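Local coordinates for alpha-glucosidase ([Eubacterium] rectale, PDB 6PNR), which probably hydrolyses alpha-linked sulfoquinovosides, such as those derived from plant sulfolipids, as a retaining glycosidase of family GH31, at residues 391-396 and 440-445; 133-138 and 410-415; 117-122 and 163-168. One frame throughout, in Å; residues are numbered along the deposited sequence.

Interaction 1: residues 391-396 and 440-445; sequences FGEYLP and MRAGGA. With 9VH ([(3~{S},4~{R},5~{R})-4,5-bis(oxidanyl)piperidin-3-yl]methanesulfonic acid), chain C.
This contact forms part of the active-site pocket of the GH31 TIM barrel, where the loops after strands 386-389 and 437-439 meet beside the bound aza-sugar. Phe391 and Arg441 both line that pocket, and the Arg441 chain runs alongside the phenyl ring. The Arg441 guanidinium lies over one face of the Phe391 ring in a cation-pi contact, CZ 4.4 Å from the ring centroid. Its plane is turned 61° from the ring, and Arg441 NH2 dips closest, 3.2 Å from Phe391 CD1. Glu393 comes in across the end of Arg441. Glu393 OE2 accepts from Arg441 NE at 2.8 Å on the syn side, in a bent bond (139°). This is a salt bridge whose second bond, from NH2 to OE1, is weak. The Glu393 chain bends at chi2 (87°), which turns the carboxylate back to the arginine. Asn166 also donates to OE2 and fixes this second-shell acid. The extended Arg441 chain carries NH1 to 3.3 Å from the piperidine N1 of the ligand. Nearer the backbone, Ala442 CB packs on Phe391 O. A water donates to that same Phe391 O and accepts from Ala442 N at 3.2 Å.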
loop_
_atom_site.group_PDB
_atom_site.type_symbol
_atom_site.label_atom_id
_atom_site.label_comp_id
_atom_site.label_asym_id
_atom_site.label_seq_id
_atom_site.Cartn_x
_atom_site.Cartn_y
_atom_site.Cartn_z
ATOM N N PHE A 391 -5.437 13.016 -23.121
ATOM C CA PHE A 391 -5.858 13.288 -21.753
ATOM C C PHE A 391 -7.360 13.124 -21.555
ATOM O O PHE A 391 -8.022 12.420 -22.319
ATOM C CB PHE A 391 -5.407 14.686 -21.324
ATOM C CG PHE A 391 -3.921 14.788 -21.041
ATOM C CD1 PHE A 391 -3.413 14.445 -19.796
ATOM C CD2 PHE A 391 -3.040 15.222 -22.015
ATOM C CE1 PHE A 391 -2.044 14.551 -19.523
ATOM C CE2 PHE A 391 -1.665 15.325 -21.754
ATOM C CZ PHE A 391 -1.172 14.977 -20.511
ATOM N N GLY A 392 -7.897 13.772 -20.523
ATOM C CA GLY A 392 -9.258 13.556 -20.075
ATOM C C GLY A 392 -9.370 12.954 -18.687
ATOM O O GLY A 392 -10.497 12.781 -18.205
ATOM N N GLU A 393 -8.252 12.648 -18.020
ATOM C CA GLU A 393 -8.246 11.936 -16.742
ATOM C C GLU A 393 -8.038 12.836 -15.534
ATOM O O GLU A 393 -8.059 12.337 -14.403
ATOM C CB GLU A 393 -7.145 10.860 -16.713
ATOM C CG GLU A 393 -6.978 10.034 -17.974
ATOM C CD GLU A 393 -6.048 10.697 -18.987
ATOM O OE1 GLU A 393 -5.723 11.887 -18.800
ATOM O OE2 GLU A 393 -5.643 10.026 -19.962
ATOM N N TYR A 394 -7.813 14.134 -15.730
ATOM C CA TYR A 394 -7.229 14.968 -14.681
ATOM C C TYR A 394 -8.243 15.846 -13.964
ATOM O O TYR A 394 -7.847 16.860 -13.380
ATOM C CB TYR A 394 -6.143 15.881 -15.256
ATOM C CG TYR A 394 -4.754 15.297 -15.406
ATOM C CD1 TYR A 394 -4.523 14.215 -16.224
ATOM C CD2 TYR A 394 -3.664 15.890 -14.777
ATOM C CE1 TYR A 394 -3.251 13.706 -16.390
ATOM C CE2 TYR A 394 -2.381 15.396 -14.948
ATOM C CZ TYR A 394 -2.187 14.296 -15.751
ATOM O OH TYR A 394 -0.928 13.774 -15.936
ATOM N N LEU A 395 -9.527 15.529 -14.016
ATOM C CA LEU A 395 -10.470 16.433 -13.349
ATOM C C LEU A 395 -10.344 16.269 -11.839
ATOM O O LEU A 395 -10.544 15.159 -11.322
ATOM C CB LEU A 395 -11.914 16.195 -13.785
ATOM C CG LEU A 395 -12.927 17.217 -13.227
ATOM C CD1 LEU A 395 -12.891 18.506 -14.026
ATOM C CD2 LEU A 395 -14.338 16.645 -13.211
ATOM N N PRO A 396 -10.026 17.325 -11.100
ATOM C CA PRO A 396 -9.905 17.202 -9.645
ATOM C C PRO A 396 -11.273 17.081 -8.996
ATOM O O PRO A 396 -12.314 17.273 -9.622
ATOM C CB PRO A 396 -9.187 18.488 -9.227
ATOM C CG PRO A 396 -9.503 19.460 -10.310
ATOM C CD PRO A 396 -9.726 18.683 -11.581
ATOM N N MET A 440 -7.630 8.441 -29.037
ATOM C CA MET A 440 -7.715 8.787 -27.626
ATOM C C MET A 440 -7.150 7.664 -26.767
ATOM O O MET A 440 -7.224 6.484 -27.123
ATOM C CB MET A 440 -9.168 9.059 -27.227
ATOM C CG MET A 440 -9.907 9.991 -28.190
ATOM S SD MET A 440 -11.549 10.392 -27.588
ATOM C CE MET A 440 -11.176 11.293 -26.082
ATOM N N ARG A 441 -6.582 8.036 -25.623
ATOM C CA ARG A 441 -6.153 7.050 -24.642
ATOM C C ARG A 441 -7.127 6.913 -23.474
ATOM O O ARG A 441 -7.193 5.848 -22.863
ATOM C CB ARG A 441 -4.762 7.410 -24.095
ATOM C CG ARG A 441 -4.729 8.692 -23.272
ATOM C CD ARG A 441 -3.330 9.006 -22.699
ATOM N NE ARG A 441 -3.409 9.996 -21.627
ATOM C CZ ARG A 441 -2.358 10.492 -20.969
ATOM N NH1 ARG A 441 -1.126 10.087 -21.260
ATOM N NH2 ARG A 441 -2.542 11.381 -20.002
ATOM N N ALA A 442 -7.888 7.958 -23.147
ATOM C CA ALA A 442 -8.881 7.886 -22.087
ATOM C C ALA A 442 -10.262 7.574 -22.660
ATOM O O ALA A 442 -10.544 7.808 -23.839
ATOM C CB ALA A 442 -8.934 9.192 -21.295
ATOM N N GLY A 443 -11.133 7.052 -21.805
ATOM C CA GLY A 443 -12.474 6.758 -22.277
ATOM C C GLY A 443 -13.400 6.376 -21.141
ATOM O O GLY A 443 -13.023 6.371 -19.965
ATOM N N GLY A 444 -14.626 6.050 -21.529
ATOM C CA GLY A 444 -15.675 5.663 -20.611
ATOM C C GLY A 444 -16.811 5.075 -21.417
ATOM O O GLY A 444 -16.695 4.896 -22.629
ATOM N N ALA A 445 -17.912 4.768 -20.735
ATOM C CA ALA A 445 -19.079 4.242 -21.438
ATOM C C ALA A 445 -19.569 5.280 -22.445
ATOM O O ALA A 445 -19.856 6.424 -22.077
ATOM C CB ALA A 445 -20.178 3.880 -20.441
HETATM O O1 9VH C . 4.167 15.967 -23.135
HETATM S S1 9VH C . 2.792 16.337 -23.422
HETATM O O2 9VH C . 1.962 16.113 -22.264
HETATM O O3 9VH C . 2.711 17.668 -23.973
HETATM C C1 9VH C . 2.280 15.211 -24.690
HETATM C C2 9VH C . 2.219 13.741 -24.251
HETATM C C3 9VH C . 0.987 13.561 -23.378
HETATM N N1 9VH C . 0.563 12.191 -23.087
HETATM C C4 9VH C . 0.462 11.371 -24.294
HETATM C C5 9VH C . 1.782 11.389 -25.049
HETATM O O4 9VH C . 1.640 10.574 -26.210
HETATM C C6 9VH C . 2.132 12.812 -25.461
HETATM O O5 9VH C . 3.361 12.835 -26.182
HETATM O O HOH W 1 -7.594 10.761 -24.627
#

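Interaction 2: residues 133-138 and 410-415; sequences IWTSEP and IEHNHW
This is a buried loop-to-helix contact, made of one aromatic stack and three hydrogen bonds. It joins the loop after strand 130-133, an outermost strand of an N-terminal antiparallel sheet, to helix 408-429 of the TIM-barrel domain. The His412 ring forms an offset stack with the six-membered ring of Trp134, with centroids 3.9 Å apart and planes 8° apart. CD2 of His412 sits over the centre of the indole, 3.3 Å from Trp134 CE2. CG of His412 is anti to its backbone N (chi1 173°), which carries the imidazole off the helix and against one face of the indole. From there His412 NE2 donates to Thr135 O, with the acceptor close to the imidazole plane. The modelled length, 2.5 Å from His412 NE2 to Thr135 O, is unusually short and doubtful. ND1 on the same ring is bound to Leu395 O. Asn413 grips the loop backbone on both sides of Trp134. Asn413 OD1 accepts from Thr135 N at 3.0 Å, and Asn413 ND2 donates to Ile133 O at 3.1 Å. That second donor stands well above the Ile133 carbonyl plane. Phe45 meets both stacked rings edge-to-face. With a carbonyl at each nitrogen, the His412 ring is fixed in rotation. NE2 and ND1 each facing a carbonyl is consistent with both being protonated, and the ring may then be cationic.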
loop_
_atom_site.group_PDB
_atom_site.type_symbol
_atom_site.label_atom_id
_atom_site.label_comp_id
_atom_site.label_asym_id
_atom_site.label_seq_id
_atom_site.Cartn_x
_atom_site.Cartn_y
_atom_site.Cartn_z
ATOM N N ILE A 133 -12.867 1.707 -10.591
ATOM C CA ILE A 133 -13.263 2.330 -11.854
ATOM C C ILE A 133 -13.092 3.835 -11.676
ATOM O O ILE A 133 -13.984 4.517 -11.159
ATOM C CB ILE A 133 -14.714 1.963 -12.228
ATOM C CG1 ILE A 133 -14.918 0.444 -12.193
ATOM C CG2 ILE A 133 -15.130 2.599 -13.584
ATOM C CD1 ILE A 133 -14.033 -0.355 -13.139
ATOM N N TRP A 134 -11.921 4.350 -12.052
ATOM C CA TRP A 134 -11.591 5.758 -11.852
ATOM C C TRP A 134 -10.523 6.083 -12.885
ATOM O O TRP A 134 -9.431 5.511 -12.829
ATOM C CB TRP A 134 -11.087 6.004 -10.424
ATOM C CG TRP A 134 -10.882 7.451 -10.046
ATOM C CD1 TRP A 134 -9.696 8.131 -10.004
ATOM C CD2 TRP A 134 -11.893 8.388 -9.639
ATOM N NE1 TRP A 134 -9.905 9.429 -9.595
ATOM C CE2 TRP A 134 -11.246 9.614 -9.373
ATOM C CE3 TRP A 134 -13.283 8.313 -9.492
ATOM C CZ2 TRP A 134 -11.944 10.751 -8.959
ATOM C CZ3 TRP A 134 -13.973 9.445 -9.071
ATOM C CH2 TRP A 134 -13.306 10.642 -8.810
ATOM N N THR A 135 -10.844 6.946 -13.845
ATOM C CA THR A 135 -9.857 7.264 -14.873
ATOM C C THR A 135 -8.731 8.092 -14.259
ATOM O O THR A 135 -8.962 8.963 -13.417
ATOM C CB THR A 135 -10.509 7.989 -16.063
ATOM O OG1 THR A 135 -9.516 8.278 -17.057
ATOM C CG2 THR A 135 -11.213 9.283 -15.646
ATOM N N SER A 136 -7.495 7.763 -14.627
ATOM C CA SER A 136 -6.342 8.444 -14.045
ATOM C C SER A 136 -5.127 8.120 -14.901
ATOM O O SER A 136 -5.190 7.292 -15.811
ATOM C CB SER A 136 -6.103 8.015 -12.588
ATOM O OG SER A 136 -5.513 6.717 -12.522
ATOM N N GLU A 137 -4.013 8.765 -14.590
ATOM C CA GLU A 137 -2.755 8.251 -15.109
ATOM C C GLU A 137 -2.655 6.768 -14.750
ATOM O O GLU A 137 -2.975 6.383 -13.613
ATOM C CB GLU A 137 -1.578 9.037 -14.521
ATOM C CG GLU A 137 -1.456 10.453 -15.075
ATOM C CD GLU A 137 -0.815 10.485 -16.454
ATOM O OE1 GLU A 137 -0.243 9.460 -16.887
ATOM O OE2 GLU A 137 -0.904 11.531 -17.122
ATOM N N PRO A 138 -2.247 5.909 -15.686
ATOM C CA PRO A 138 -2.240 4.465 -15.423
ATOM C C PRO A 138 -1.073 3.994 -14.575
ATOM O O PRO A 138 -1.045 2.815 -14.197
ATOM C CB PRO A 138 -2.159 3.869 -16.835
ATOM C CG PRO A 138 -1.318 4.883 -17.568
ATOM C CD PRO A 138 -1.788 6.221 -17.052
ATOM N N ILE A 410 -18.753 12.726 -9.707
ATOM C CA ILE A 410 -19.521 12.102 -10.770
ATOM C C ILE A 410 -18.978 12.480 -12.142
ATOM O O ILE A 410 -18.946 11.645 -13.045
ATOM C CB ILE A 410 -21.009 12.497 -10.646
ATOM C CG1 ILE A 410 -21.586 12.072 -9.293
ATOM C CG2 ILE A 410 -21.825 11.953 -11.825
ATOM C CD1 ILE A 410 -21.587 10.587 -9.046
ATOM N N GLU A 411 -18.544 13.735 -12.317
ATOM C CA GLU A 411 -18.082 14.178 -13.625
ATOM C C GLU A 411 -16.663 13.728 -13.953
ATOM O O GLU A 411 -16.289 13.753 -15.133
ATOM C CB GLU A 411 -18.168 15.702 -13.732
ATOM C CG GLU A 411 -19.574 16.254 -13.587
ATOM C CD GLU A 411 -20.403 16.078 -14.837
ATOM O OE1 GLU A 411 -20.053 15.226 -15.684
ATOM O OE2 GLU A 411 -21.405 16.812 -14.983
ATOM N N HIS A 412 -15.873 13.325 -12.951
ATOM C CA HIS A 412 -14.497 12.903 -13.209
ATOM C C HIS A 412 -14.440 11.787 -14.249
ATOM O O HIS A 412 -13.722 11.896 -15.251
ATOM C CB HIS A 412 -13.813 12.457 -11.915
ATOM C CG HIS A 412 -12.462 11.855 -12.146
ATOM N ND1 HIS A 412 -11.312 12.613 -12.207
ATOM C CD2 HIS A 412 -12.085 10.578 -12.394
ATOM C CE1 HIS A 412 -10.280 11.826 -12.454
ATOM N NE2 HIS A 412 -10.722 10.587 -12.575
ATOM N N ASN A 413 -15.194 10.699 -14.029
ATOM C CA ASN A 413 -15.201 9.607 -14.996
ATOM C C ASN A 413 -15.973 9.968 -16.250
ATOM O O ASN A 413 -15.812 9.302 -17.277
ATOM C CB ASN A 413 -15.807 8.343 -14.393
ATOM C CG ASN A 413 -14.891 7.673 -13.376
ATOM O OD1 ASN A 413 -13.670 7.828 -13.419
ATOM N ND2 ASN A 413 -15.486 6.911 -12.463
ATOM N N HIS A 414 -16.820 10.992 -16.175
ATOM C CA HIS A 414 -17.580 11.417 -17.340
ATOM C C HIS A 414 -16.707 12.166 -18.335
ATOM O O HIS A 414 -17.003 12.154 -19.533
ATOM C CB HIS A 414 -18.743 12.309 -16.908
ATOM C CG HIS A 414 -19.764 12.531 -17.983
ATOM N ND1 HIS A 414 -20.653 13.584 -17.958
ATOM C CD2 HIS A 414 -20.041 11.830 -19.111
ATOM C CE1 HIS A 414 -21.429 13.527 -19.026
ATOM N NE2 HIS A 414 -21.077 12.474 -19.742
ATOM N N TRP A 415 -15.637 12.820 -17.857
ATOM C CA TRP A 415 -14.880 13.737 -18.708
ATOM C C TRP A 415 -14.364 13.105 -19.995
ATOM O O TRP A 415 -14.503 13.736 -21.059
ATOM C CB TRP A 415 -13.722 14.350 -17.918
ATOM C CG TRP A 415 -13.556 15.797 -18.197
ATOM C CD1 TRP A 415 -12.588 16.384 -18.956
ATOM C CD2 TRP A 415 -14.403 16.851 -17.734
ATOM N NE1 TRP A 415 -12.776 17.747 -18.984
ATOM C CE2 TRP A 415 -13.884 18.059 -18.244
ATOM C CE3 TRP A 415 -15.552 16.892 -16.935
ATOM C CZ2 TRP A 415 -14.471 19.296 -17.981
ATOM C CZ3 TRP A 415 -16.137 18.119 -16.676
ATOM C CH2 TRP A 415 -15.596 19.306 -17.203
#

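Interaction 3: residues 117-122 and 163-168; sequences CGEQMS and YNTNYP
Glu119 and Thr165 meet where the end of strand 114-118 runs beside an ST turn that leads into strand 168-174 of the same antiparallel sheet. Thr165 OG1 donates to Glu119 O at 2.7 Å, in the carbonyl plane. The same hydroxyl accepts from Tyr167 N, and this closes the turn. OG1 lies anti to the Thr165 backbone N (chi1 172°), where it can serve both partners. One backbone bond crosses as well: Glu119 N donates to Tyr167 O at 2.7 Å. Gly118 has no side chain, and its CA comes to 3.4 Å from Tyr167 O in a CA-H...O contact. Beside this, CB of Glu119 packs against CB of Tyr167, whose hydroxyl is bound to Gln169.

Farther out, Gln120 folds back at chi2 (-66°), and Gln120 NE2 donates to Cys117 O at 3.0 Å. The bond runs in the Gln120 amide plane, but NE2 stands above the plane of the Cys117 carbonyl. Between the segments, one water accepts from Gln120 NE2 and donates to Tyr163 O at 2.7 Å. Another accepts from Met121 N and lies 2.8 Å from Gln120 OE1 and 2.9 Å from Asn164 O. Asn166, at the corner of the turn, reaches outward to Glu393 and Thr135. Arg142 holds one atom of each segment, its NH1 bonded to Ser122 OG and its NH2 to Asn164 O.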
loop_
_atom_site.group_PDB
_atom_site.type_symbol
_atom_site.label_atom_id
_atom_site.label_comp_id
_atom_site.label_asym_id
_atom_site.label_seq_id
_atom_site.Cartn_x
_atom_site.Cartn_y
_atom_site.Cartn_z
ATOM N N CYS A 117 -14.171 -4.417 -17.658
ATOM C CA CYS A 117 -13.951 -3.256 -16.793
ATOM C C CYS A 117 -13.104 -2.199 -17.494
ATOM O O CYS A 117 -12.276 -1.532 -16.871
ATOM C CB CYS A 117 -13.330 -3.658 -15.452
ATOM S SG CYS A 117 -14.576 -4.394 -14.337
ATOM N N GLY A 118 -13.326 -2.039 -18.801
ATOM C CA GLY A 118 -12.600 -1.045 -19.575
ATOM C C GLY A 118 -11.367 -1.601 -20.250
ATOM O O GLY A 118 -11.309 -2.788 -20.567
ATOM N N GLU A 119 -10.370 -0.757 -20.484
ATOM C CA GLU A 119 -9.090 -1.204 -21.014
ATOM C C GLU A 119 -8.197 -1.538 -19.823
ATOM O O GLU A 119 -7.791 -0.641 -19.077
ATOM C CB GLU A 119 -8.462 -0.125 -21.900
ATOM C CG GLU A 119 -7.073 -0.466 -22.429
ATOM C CD GLU A 119 -6.357 0.745 -23.009
ATOM O OE1 GLU A 119 -6.360 1.809 -22.349
ATOM O OE2 GLU A 119 -5.800 0.636 -24.129
ATOM N N GLN A 120 -7.896 -2.821 -19.642
ATOM C CA GLN A 120 -7.089 -3.302 -18.530
ATOM C C GLN A 120 -5.708 -3.683 -19.051
ATOM O O GLN A 120 -5.602 -4.398 -20.057
ATOM C CB GLN A 120 -7.771 -4.494 -17.856
ATOM C CG GLN A 120 -9.032 -4.102 -17.088
ATOM C CD GLN A 120 -8.742 -3.204 -15.876
ATOM O OE1 GLN A 120 -7.655 -3.264 -15.285
ATOM N NE2 GLN A 120 -9.718 -2.373 -15.502
ATOM N N MET A 121 -4.656 -3.184 -18.382
ATOM C CA MET A 121 -3.282 -3.331 -18.860
ATOM C C MET A 121 -2.537 -4.492 -18.216
ATOM O O MET A 121 -1.531 -4.946 -18.772
ATOM C CB MET A 121 -2.477 -2.041 -18.610
ATOM C CG MET A 121 -3.181 -0.726 -19.025
ATOM S SD MET A 121 -3.821 -0.699 -20.727
ATOM C CE MET A 121 -2.304 -0.814 -21.666
ATOM N N SER A 122 -3.002 -4.993 -17.076
ATOM C CA SER A 122 -2.332 -6.098 -16.384
ATOM C C SER A 122 -3.091 -7.416 -16.462
ATOM O O SER A 122 -2.477 -8.460 -16.704
ATOM C CB SER A 122 -2.101 -5.744 -14.908
ATOM O OG SER A 122 -1.063 -4.773 -14.743
ATOM N N TYR A 163 -4.546 -2.113 -11.443
ATOM C CA TYR A 163 -5.891 -1.733 -11.866
ATOM C C TYR A 163 -5.975 -0.344 -12.486
ATOM O O TYR A 163 -7.042 0.020 -12.995
ATOM C CB TYR A 163 -6.863 -1.792 -10.676
ATOM C CG TYR A 163 -6.403 -0.993 -9.486
ATOM C CD1 TYR A 163 -6.690 0.362 -9.388
ATOM C CD2 TYR A 163 -5.678 -1.591 -8.456
ATOM C CE1 TYR A 163 -6.260 1.114 -8.307
ATOM C CE2 TYR A 163 -5.244 -0.847 -7.365
ATOM C CZ TYR A 163 -5.540 0.500 -7.299
ATOM O OH TYR A 163 -5.115 1.254 -6.241
ATOM N N ASN A 164 -4.912 0.457 -12.429
ATOM C CA ASN A 164 -5.014 1.833 -12.893
ATOM C C ASN A 164 -5.084 1.851 -14.412
ATOM O O ASN A 164 -4.474 1.011 -15.082
ATOM C CB ASN A 164 -3.828 2.668 -12.387
ATOM C CG ASN A 164 -3.887 2.918 -10.891
ATOM O OD1 ASN A 164 -3.028 2.442 -10.128
ATOM N ND2 ASN A 164 -4.893 3.676 -10.457
ATOM N N THR A 165 -5.852 2.795 -14.959
ATOM C CA THR A 165 -6.069 2.818 -16.397
ATOM C C THR A 165 -6.638 4.169 -16.802
ATOM O O THR A 165 -7.395 4.788 -16.051
ATOM C CB THR A 165 -7.010 1.686 -16.843
ATOM O OG1 THR A 165 -7.347 1.855 -18.224
ATOM C CG2 THR A 165 -8.287 1.676 -16.015
ATOM N N ASN A 166 -6.257 4.617 -17.999
ATOM C CA ASN A 166 -6.888 5.794 -18.590
ATOM C C ASN A 166 -8.354 5.552 -18.919
ATOM O O ASN A 166 -9.118 6.513 -19.063
ATOM C CB ASN A 166 -6.167 6.214 -19.878
ATOM C CG ASN A 166 -4.670 6.420 -19.685
ATOM O OD1 ASN A 166 -3.876 5.480 -19.802
ATOM N ND2 ASN A 166 -4.278 7.659 -19.423
ATOM N N TYR A 167 -8.757 4.296 -19.060
ATOM C CA TYR A 167 -10.074 3.951 -19.599
ATOM C C TYR A 167 -10.643 2.794 -18.793
ATOM O O TYR A 167 -10.589 1.632 -19.216
ATOM C CB TYR A 167 -9.967 3.608 -21.089
ATOM C CG TYR A 167 -11.264 3.180 -21.774
ATOM C CD1 TYR A 167 -12.478 3.222 -21.115
ATOM C CD2 TYR A 167 -11.259 2.752 -23.087
ATOM C CE1 TYR A 167 -13.646 2.816 -21.727
ATOM C CE2 TYR A 167 -12.433 2.346 -23.717
ATOM C CZ TYR A 167 -13.619 2.383 -23.026
ATOM O OH TYR A 167 -14.799 1.991 -23.624
ATOM N N PRO A 168 -11.200 3.074 -17.619
ATOM C CA PRO A 168 -11.980 2.058 -16.911
ATOM C C PRO A 168 -13.436 2.131 -17.348
ATOM O O PRO A 168 -13.883 3.116 -17.938
ATOM C CB PRO A 168 -11.818 2.458 -15.432
ATOM C CG PRO A 168 -11.680 3.976 -15.464
ATOM C CD PRO A 168 -11.163 4.356 -16.871
HETATM O O HOH W 2 -4.690 2.684 -19.574
HETATM O O HOH W 3 -9.564 -0.969 -12.909
HETATM O O HOH W 4 -5.504 -1.590 -15.997
#

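Overall arrangement
The three contacts cluster where the N-terminal beta sheets meet the TIM barrel. The centres of interactions 1 and 2 are about 6 Å apart; that of interaction 3 lies about 11 Å from each. Interaction 3 joins two parts of the N-terminal region, and interaction 1 joins two barrel loops. Interaction 2 spans the two, and its segments alternate along the chain with those of both others. Interaction 3 closes before interaction 1 opens. Asn166 and His412 tie the contacts together, and Glu137 adds a hydrogen bond to Tyr394. N-terminal loops thus appear to supply part of the second shell, through Glu393, behind the pocket residues Phe391 and Arg441.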